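Local coordinates for protein carbamate kinase (Aeropyrum pernix, PDB 2E9Y) that probably acts as a carbamate kinase, catalysing the reversible transfer of a phosphate group between ATP and carbamate, at residues V113-L118 and V189-G194; G134-R139 and G160-V165; P239-N244 and G268-G273. All coordinates share one frame; numbering follows the deposited sequence.

Contact 1 of 3, residues V113-L118 and V189-G194; sequences VISRVL and VVALGG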
loop_
_atom_site.group_PDB
_atom_site.type_symbol
_atom_site.label_atom_id
_atom_site.label_comp_id
_atom_site.label_asym_id
_atom_site.label_seq_id
_atom_site.Cartn_x
_atom_site.Cartn_y
_atom_site.Cartn_z
ATOM N N VAL A 113 -6.710 -4.552 -0.351
ATOM C CA VAL A 113 -6.217 -5.264 0.820
ATOM C C VAL A 113 -4.735 -5.598 0.714
ATOM O O VAL A 113 -4.319 -6.304 -0.205
ATOM C CB VAL A 113 -6.999 -6.578 1.050
ATOM C CG1 VAL A 113 -6.562 -7.223 2.365
ATOM C CG2 VAL A 113 -8.500 -6.302 1.064
ATOM N N ILE A 114 -3.939 -5.075 1.644
ATOM C CA ILE A 114 -2.537 -5.419 1.651
ATOM C C ILE A 114 -2.453 -6.866 2.080
ATOM O O ILE A 114 -2.997 -7.254 3.098
ATOM C CB ILE A 114 -1.798 -4.530 2.665
ATOM C CG1 ILE A 114 -1.871 -3.034 2.300
ATOM C CG2 ILE A 114 -0.315 -4.920 2.748
ATOM C CD1 ILE A 114 -1.439 -2.750 0.859
ATOM N N SER A 115 -1.806 -7.662 1.216
ATOM C CA SER A 115 -1.962 -9.115 1.315
ATOM C C SER A 115 -0.609 -9.854 1.435
ATOM O O SER A 115 0.312 -9.633 0.656
ATOM C CB SER A 115 -2.702 -9.579 0.074
ATOM O OG SER A 115 -3.940 -8.878 0.010
ATOM N N ARG A 116 -0.515 -10.729 2.462
ATOM C CA ARG A 116 0.671 -11.580 2.593
ATOM C C ARG A 116 0.335 -13.030 2.242
ATOM O O ARG A 116 -0.786 -13.482 2.431
ATOM C CB ARG A 116 1.129 -11.550 4.048
ATOM C CG ARG A 116 1.708 -10.206 4.515
ATOM C CD ARG A 116 1.721 -10.098 6.044
ATOM N NE ARG A 116 0.346 -10.226 6.536
ATOM C CZ ARG A 116 0.114 -10.287 7.867
ATOM N NH1 ARG A 116 1.097 -10.235 8.758
ATOM N NH2 ARG A 116 -1.157 -10.396 8.291
ATOM N N VAL A 117 1.314 -13.764 1.723
ATOM C CA VAL A 117 1.103 -15.155 1.349
ATOM C C VAL A 117 2.140 -16.018 2.055
ATOM O O VAL A 117 3.332 -15.715 2.024
ATOM C CB VAL A 117 1.228 -15.348 -0.179
ATOM C CG1 VAL A 117 1.100 -16.817 -0.538
ATOM C CG2 VAL A 117 0.149 -14.554 -0.886
ATOM N N LEU A 118 1.680 -17.083 2.704
ATOM C CA LEU A 118 2.575 -17.995 3.416
ATOM C C LEU A 118 3.240 -18.964 2.436
ATOM O O LEU A 118 2.571 -19.560 1.595
ATOM C CB LEU A 118 1.788 -18.797 4.466
ATOM C CG LEU A 118 2.583 -19.766 5.353
ATOM C CD1 LEU A 118 3.476 -18.970 6.290
ATOM C CD2 LEU A 118 1.639 -20.646 6.157
ATOM N N VAL A 189 -13.310 -6.004 -4.777
ATOM C CA VAL A 189 -12.214 -5.914 -3.817
ATOM C C VAL A 189 -10.908 -6.216 -4.541
ATOM O O VAL A 189 -10.832 -7.187 -5.291
ATOM C CB VAL A 189 -12.383 -6.952 -2.677
ATOM C CG1 VAL A 189 -11.161 -6.940 -1.764
ATOM C CG2 VAL A 189 -13.650 -6.654 -1.879
ATOM N N VAL A 190 -9.891 -5.384 -4.326
ATOM C CA VAL A 190 -8.588 -5.603 -4.953
ATOM C C VAL A 190 -7.675 -6.206 -3.890
ATOM O O VAL A 190 -7.562 -5.668 -2.791
ATOM C CB VAL A 190 -7.964 -4.279 -5.459
ATOM C CG1 VAL A 190 -6.561 -4.537 -6.017
ATOM C CG2 VAL A 190 -8.845 -3.674 -6.536
ATOM N N ALA A 191 -7.041 -7.329 -4.207
ATOM C CA ALA A 191 -6.165 -7.967 -3.235
ATOM C C ALA A 191 -5.106 -8.849 -3.874
ATOM O O ALA A 191 -5.096 -9.058 -5.087
ATOM C CB ALA A 191 -7.003 -8.793 -2.246
ATOM N N LEU A 192 -4.212 -9.352 -3.033
ATOM C CA LEU A 192 -3.143 -10.240 -3.458
ATOM C C LEU A 192 -2.345 -9.665 -4.625
ATOM O O LEU A 192 -1.957 -10.386 -5.539
ATOM C CB LEU A 192 -3.746 -11.605 -3.833
ATOM C CG LEU A 192 -2.927 -12.868 -3.550
ATOM C CD1 LEU A 192 -2.373 -12.815 -2.138
ATOM C CD2 LEU A 192 -3.808 -14.099 -3.729
ATOM N N GLY A 193 -2.080 -8.362 -4.580
ATOM C CA GLY A 193 -1.330 -7.737 -5.650
ATOM C C GLY A 193 0.061 -8.327 -5.801
ATOM O O GLY A 193 0.772 -8.517 -4.816
ATOM N N GLY A 194 0.447 -8.617 -7.038
ATOM C CA GLY A 194 1.778 -9.152 -7.317
ATOM C C GLY A 194 1.954 -10.590 -6.809
ATOM O O GLY A 194 3.046 -11.143 -6.777
HETATM O O HOH W 1 -3.052 -6.248 -2.829
#

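Contact 2 of 3, residues G134-R139 and G160-V165; sequences GPIYGR and GFRRVV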
loop_
_atom_site.group_PDB
_atom_site.type_symbol
_atom_site.label_atom_id
_atom_site.label_comp_id
_atom_site.label_asym_id
_atom_site.label_seq_id
_atom_site.Cartn_x
_atom_site.Cartn_y
_atom_site.Cartn_z
ATOM N N GLY A 134 14.972 -6.591 -10.917
ATOM C CA GLY A 134 15.851 -5.447 -10.830
ATOM C C GLY A 134 16.703 -5.169 -12.052
ATOM O O GLY A 134 16.499 -5.746 -13.117
ATOM N N PRO A 135 17.689 -4.279 -11.902
ATOM C CA PRO A 135 18.620 -3.854 -12.945
ATOM C C PRO A 135 19.754 -4.827 -13.203
ATOM O O PRO A 135 19.858 -5.876 -12.569
ATOM C CB PRO A 135 19.138 -2.534 -12.404
ATOM C CG PRO A 135 19.280 -2.850 -10.945
ATOM C CD PRO A 135 17.992 -3.595 -10.629
ATOM N N ILE A 136 20.605 -4.453 -14.148
ATOM C CA ILE A 136 21.764 -5.253 -14.491
ATOM C C ILE A 136 22.872 -4.852 -13.526
ATOM O O ILE A 136 23.118 -3.662 -13.308
ATOM C CB ILE A 136 22.201 -4.979 -15.940
ATOM C CG1 ILE A 136 21.133 -5.517 -16.894
ATOM C CG2 ILE A 136 23.565 -5.609 -16.207
ATOM C CD1 ILE A 136 21.312 -5.094 -18.328
ATOM N N TYR A 137 23.517 -5.848 -12.931
ATOM C CA TYR A 137 24.599 -5.612 -11.982
ATOM C C TYR A 137 25.936 -5.947 -12.613
ATOM O O TYR A 137 26.028 -6.857 -13.439
ATOM C CB TYR A 137 24.424 -6.485 -10.742
ATOM C CG TYR A 137 23.242 -6.121 -9.887
ATOM C CD1 TYR A 137 21.996 -6.703 -10.109
ATOM C CD2 TYR A 137 23.371 -5.206 -8.840
ATOM C CE1 TYR A 137 20.899 -6.387 -9.306
ATOM C CE2 TYR A 137 22.281 -4.885 -8.028
ATOM C CZ TYR A 137 21.050 -5.481 -8.266
ATOM O OH TYR A 137 19.969 -5.182 -7.460
ATOM N N GLY A 138 26.965 -5.205 -12.211
ATOM C CA GLY A 138 28.302 -5.447 -12.720
ATOM C C GLY A 138 28.917 -6.592 -11.941
ATOM O O GLY A 138 28.468 -6.910 -10.841
ATOM N N ARG A 139 29.946 -7.215 -12.505
ATOM C CA ARG A 139 30.599 -8.340 -11.853
ATOM C C ARG A 139 31.071 -8.050 -10.430
ATOM O O ARG A 139 30.763 -8.798 -9.500
ATOM C CB ARG A 139 31.784 -8.808 -12.697
ATOM C CG ARG A 139 32.550 -9.963 -12.090
ATOM C CD ARG A 139 33.740 -10.335 -12.955
ATOM N NE ARG A 139 34.580 -11.340 -12.316
ATOM C CZ ARG A 139 35.646 -11.892 -12.884
ATOM N NH1 ARG A 139 36.007 -11.538 -14.112
ATOM N NH2 ARG A 139 36.352 -12.802 -12.224
ATOM N N GLY A 160 26.688 -8.421 -18.034
ATOM C CA GLY A 160 26.312 -8.187 -16.636
ATOM C C GLY A 160 25.551 -9.372 -16.012
ATOM O O GLY A 160 25.515 -10.480 -16.533
ATOM N N PHE A 161 24.940 -9.090 -14.867
ATOM C CA PHE A 161 24.210 -10.098 -14.109
ATOM C C PHE A 161 22.842 -9.619 -13.651
ATOM O O PHE A 161 22.609 -8.422 -13.506
ATOM C CB PHE A 161 25.025 -10.480 -12.875
ATOM C CG PHE A 161 26.389 -11.008 -13.195
ATOM C CD1 PHE A 161 27.453 -10.138 -13.401
ATOM C CD2 PHE A 161 26.603 -12.373 -13.332
ATOM C CE1 PHE A 161 28.714 -10.622 -13.744
ATOM C CE2 PHE A 161 27.856 -12.867 -13.672
ATOM C CZ PHE A 161 28.915 -11.991 -13.880
ATOM N N ARG A 162 21.942 -10.568 -13.419
ATOM C CA ARG A 162 20.608 -10.255 -12.924
ATOM C C ARG A 162 20.492 -10.923 -11.563
ATOM O O ARG A 162 20.956 -12.053 -11.381
ATOM C CB ARG A 162 19.511 -10.835 -13.831
ATOM C CG ARG A 162 19.375 -10.211 -15.214
ATOM C CD ARG A 162 19.028 -8.723 -15.148
ATOM N NE ARG A 162 17.765 -8.427 -14.466
ATOM C CZ ARG A 162 16.549 -8.604 -14.985
ATOM N NH1 ARG A 162 16.399 -9.089 -16.210
ATOM N NH2 ARG A 162 15.474 -8.269 -14.279
ATOM N N ARG A 163 19.900 -10.233 -10.598
ATOM C CA ARG A 163 19.714 -10.853 -9.299
ATOM C C ARG A 163 18.505 -11.745 -9.493
ATOM O O ARG A 163 17.526 -11.328 -10.107
ATOM C CB ARG A 163 19.385 -9.829 -8.212
ATOM C CG ARG A 163 19.141 -10.495 -6.854
ATOM C CD ARG A 163 18.397 -9.606 -5.867
ATOM N NE ARG A 163 18.259 -10.276 -4.574
ATOM C CZ ARG A 163 17.622 -9.773 -3.520
ATOM N NH1 ARG A 163 17.046 -8.579 -3.588
ATOM N NH2 ARG A 163 17.570 -10.466 -2.390
ATOM N N VAL A 164 18.575 -12.976 -9.003
ATOM C CA VAL A 164 17.448 -13.887 -9.111
ATOM C C VAL A 164 16.996 -14.204 -7.690
ATOM O O VAL A 164 17.819 -14.363 -6.791
ATOM C CB VAL A 164 17.826 -15.204 -9.851
ATOM C CG1 VAL A 164 17.948 -14.942 -11.353
ATOM C CG2 VAL A 164 19.130 -15.754 -9.306
ATOM N N VAL A 165 15.685 -14.267 -7.491
ATOM C CA VAL A 165 15.128 -14.557 -6.180
ATOM C C VAL A 165 14.170 -15.732 -6.286
ATOM O O VAL A 165 13.693 -16.063 -7.373
ATOM C CB VAL A 165 14.361 -13.340 -5.601
ATOM C CG1 VAL A 165 15.306 -12.163 -5.417
ATOM C CG2 VAL A 165 13.210 -12.973 -6.511
HETATM O O HOH W 2 18.527 -7.962 -11.707
#

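Contact 3 of 3, residues P239-N244 and G268-G273; sequences PGVAVN and GHFPPG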
loop_
_atom_site.group_PDB
_atom_site.type_symbol
_atom_site.label_atom_id
_atom_site.label_comp_id
_atom_site.label_asym_id
_atom_site.label_seq_id
_atom_site.Cartn_x
_atom_site.Cartn_y
_atom_site.Cartn_z
ATOM N N PRO A 239 -7.063 -15.636 -26.209
ATOM C CA PRO A 239 -8.408 -16.202 -26.051
ATOM C C PRO A 239 -8.556 -17.373 -25.080
ATOM O O PRO A 239 -9.671 -17.753 -24.734
ATOM C CB PRO A 239 -8.796 -16.572 -27.484
ATOM C CG PRO A 239 -7.482 -16.887 -28.119
ATOM C CD PRO A 239 -6.598 -15.778 -27.601
ATOM N N GLY A 240 -7.441 -17.943 -24.641
ATOM C CA GLY A 240 -7.519 -19.051 -23.703
ATOM C C GLY A 240 -6.298 -19.947 -23.734
ATOM O O GLY A 240 -5.172 -19.476 -23.894
ATOM N N VAL A 241 -6.523 -21.246 -23.578
ATOM C CA VAL A 241 -5.435 -22.214 -23.601
ATOM C C VAL A 241 -5.409 -22.878 -24.973
ATOM O O VAL A 241 -6.455 -23.188 -25.541
ATOM C CB VAL A 241 -5.629 -23.307 -22.527
ATOM C CG1 VAL A 241 -4.439 -24.248 -22.525
ATOM C CG2 VAL A 241 -5.804 -22.669 -21.156
ATOM N N ALA A 242 -4.213 -23.094 -25.505
ATOM C CA ALA A 242 -4.083 -23.724 -26.808
ATOM C C ALA A 242 -2.987 -24.779 -26.820
ATOM O O ALA A 242 -1.951 -24.620 -26.179
ATOM C CB ALA A 242 -3.793 -22.666 -27.867
ATOM N N VAL A 243 -3.233 -25.868 -27.539
ATOM C CA VAL A 243 -2.242 -26.927 -27.675
ATOM C C VAL A 243 -1.538 -26.593 -28.985
ATOM O O VAL A 243 -2.164 -26.055 -29.899
ATOM C CB VAL A 243 -2.902 -28.322 -27.770
ATOM C CG1 VAL A 243 -3.540 -28.687 -26.441
ATOM C CG2 VAL A 243 -3.947 -28.332 -28.871
ATOM N N ASN A 244 -0.249 -26.900 -29.081
ATOM C CA ASN A 244 0.507 -26.578 -30.289
ATOM C C ASN A 244 0.441 -25.070 -30.510
ATOM O O ASN A 244 0.433 -24.590 -31.645
ATOM C CB ASN A 244 -0.077 -27.308 -31.500
ATOM C CG ASN A 244 0.384 -28.746 -31.588
ATOM O OD1 ASN A 244 0.333 -29.485 -30.608
ATOM N ND2 ASN A 244 0.836 -29.151 -32.770
ATOM N N GLY A 268 5.347 -30.208 -21.165
ATOM C CA GLY A 268 5.896 -28.931 -21.588
ATOM C C GLY A 268 5.139 -28.204 -22.683
ATOM O O GLY A 268 5.710 -27.373 -23.390
ATOM N N HIS A 269 3.854 -28.506 -22.828
ATOM C CA HIS A 269 3.029 -27.861 -23.841
ATOM C C HIS A 269 2.787 -26.391 -23.527
ATOM O O HIS A 269 2.530 -25.591 -24.426
ATOM C CB HIS A 269 1.679 -28.573 -23.951
ATOM C CG HIS A 269 1.598 -29.545 -25.085
ATOM N ND1 HIS A 269 1.256 -29.165 -26.365
ATOM C CD2 HIS A 269 1.835 -30.877 -25.137
ATOM C CE1 HIS A 269 1.286 -30.222 -27.157
ATOM N NE2 HIS A 269 1.634 -31.273 -26.437
ATOM N N PHE A 270 2.876 -26.039 -22.249
ATOM C CA PHE A 270 2.627 -24.670 -21.813
ATOM C C PHE A 270 3.859 -24.009 -21.206
ATOM O O PHE A 270 4.298 -24.376 -20.116
ATOM C CB PHE A 270 1.481 -24.673 -20.803
ATOM C CG PHE A 270 0.300 -25.491 -21.244
ATOM C CD1 PHE A 270 -0.395 -25.162 -22.405
ATOM C CD2 PHE A 270 -0.098 -26.608 -20.519
ATOM C CE1 PHE A 270 -1.471 -25.935 -22.839
ATOM C CE2 PHE A 270 -1.172 -27.388 -20.942
ATOM C CZ PHE A 270 -1.859 -27.052 -22.104
ATOM N N PRO A 271 4.422 -23.008 -21.906
ATOM C CA PRO A 271 5.611 -22.272 -21.467
ATOM C C PRO A 271 5.591 -21.912 -19.985
ATOM O O PRO A 271 4.667 -21.256 -19.509
ATOM C CB PRO A 271 5.595 -21.037 -22.361
ATOM C CG PRO A 271 5.025 -21.572 -23.637
ATOM C CD PRO A 271 3.872 -22.418 -23.139
ATOM N N PRO A 272 6.618 -22.342 -19.237
ATOM C CA PRO A 272 6.714 -22.063 -17.800
ATOM C C PRO A 272 6.651 -20.569 -17.491
ATOM O O PRO A 272 6.329 -20.172 -16.372
ATOM C CB PRO A 272 8.066 -22.665 -17.423
ATOM C CG PRO A 272 8.206 -23.805 -18.385
ATOM C CD PRO A 272 7.744 -23.182 -19.683
ATOM N N GLY A 273 6.954 -19.745 -18.488
ATOM C CA GLY A 273 6.943 -18.309 -18.281
ATOM C C GLY A 273 5.652 -17.584 -18.608
ATOM O O GLY A 273 5.600 -16.359 -18.514
HETATM O O HOH W 3 0.698 -25.333 -26.263
#

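Contact 1 of 3, residues V113-L118 and V189-G194
Val113 and Val190 join two parallel strands, 112-119 and 188-191, in the central mixed sheet of the amino acid kinase fold, and the contact is a worked example of how a serine can carry on where a strand pairing stops. Among the backbone bonds, Val113 N donates to Val190 O over 2.8 Å. At Leu192 the chain turns into a left-handed backbone conformation, and strand 197-201 takes the place beside Ser115 and Val117.

The polar side-chain bonds bridge that departure. Ser115 OG lies beside its own backbone N (chi1 -57°), where it accepts the amide of Leu192, N to OG 3.1 Å, in a bond of 165° at the hydrogen. Its proton goes to Val113 O, 2.6 Å from OG, approaching from above the carbonyl plane. The same Val113 O takes a second proton from a water 2.9 Å away, which in turn accepts Gly193 N. Two donors thus grip this carbonyl oxygen, and the hydroxyl is fixed in rotation by giving and receiving at once. Gln86 adds a further link, bonding Ser115 N and Gly193 O.

Apolar contacts fill the rest. Val113 CB faces Ala191 CB at 4.0 Å, and both side chains pack on Ile179 of helix 176-185. Val113 CG2 meets Val189 CG1 at 3.9 Å, the two side chains crossing obliquely. Arg116, directed away from segment 189-194, forms salt bridges with Asp175 of its own chain and with Glu98 of the second subunit, which brings the dimer partner close to this strand. Leu192 starts out away from its neighbour, yet its CD1 swings back, across the line of Val117, and presses on Val117 CG2 at 3.3 Å, tighter than normal van der Waals contact.

Contact 2 of 3, residues G134-R139 and G160-V165
Phe161 and Tyr137 form an antiparallel hydrogen-bonded pair: Tyr137 N reaches Phe161 O at 2.8 Å, and Phe161 N returns to Tyr137 O at 2.9 Å. The Phe161 side chain shows how one aromatic group can extend such a pairing. Its CB lies 3.8 Å from Tyr137 O. With CG turned beside the backbone N (chi1 -58°), the ring presents its edge to that oxygen, CD1 being 3.6 Å from Tyr137 O and close to in plane. CE1 goes on to Arg139, 3.5 Å from its CA and nearly as near its CB. Phe161 CZ, at the tip, still lies 4.4 Å from Arg139 CB. The ring therefore leans on the first turn of helix 139-149, just past its N-cap residue Gly138. Farther along, a water accepts from Arg162 NE and Arg163 N and donates to Pro135 O, filling in where the strands diverge.

Strand 161-165 runs antiparallel to strands 131-133, 136-137 and 152-155, a small sheet that probably belongs to the protruding subdomain known in carbamate kinases. Tyr137 stacks edge-to-face on Phe153 of strand 152-155, while Pro135 touches helix 56-67.

Contact 3 of 3, residues P239-N244 and G268-G273
Val243 and His269 bring their backbones to 6.6 Å, CA to CA, too far for direct pairing, and a water spans the gap by donating to Ala242 O at 2.7 Å and to His269 O. Two carbonyl oxygens that face the same interval are thereby satisfied by one molecule.

Phe270 carries the apolar half. Its CG lies beside the backbone N (chi1 -47°), which sends the ring across to strand 242-243 at about a right angle to Val241. CE1 touches Val241 CG1 at 3.4 Å, and CZ is also near that methyl. The same CE1 turns the ring edge, close to in plane, to Ala242 O at 3.6 Å, an approach in which the hydrogen on CE1 probably meets the oxygen favourably. Over one face of the ring sits His269 CB, 4.1 Å above its centre.

The arrangement joins a beta hairpin, strand 242-243 paired antiparallel with 251-252, to the loop between helices 258-266 and 275-289 in the C-terminal half of the amino acid kinase fold. Val279 of helix 275-289 touches both Val241 and Phe270, so the ring also closes the corner between hairpin and helix. With an alanine here, Val241 CG1 would probably lose its aromatic partner and a gap would be likely to open beside Val279, Tyr264 and Leu265.

At the other end, Asn244 has a left-handed backbone, and its amide runs alongside the His269 imidazole, the two planes 27° apart. Asn244 OD1 lies at the ring edge, 3.7 Å from His269 CE1, and has a weak hydrogen bond from Arg247. His269 in turn meets the Tyr264 ring edge-to-face, while Val243 CA stands 4.4 Å from His269 ND1.

The three contacts lie in three separate parts of one fold: contact 1 in the buried central sheet, contact 2 on a projecting surface sheet and contact 3 at the C-terminal half. The centres of contact 1 and contact 2 are about 27 Å apart. Those of contact 1 and contact 3 are about 26 Å apart, and those of contact 2 and contact 3 about 29 Å. None touches another; even contact 1 and contact 2 keep about 10 Å between nearest atoms. Contact 2 is nested in the chain loop that contact 1 closes, an insertion between strands of the main sheet, whereas contact 3 follows both. In relatives the nucleotide binds to the C-terminal half, so contact 3 probably lies on that side of the catalytic cleft.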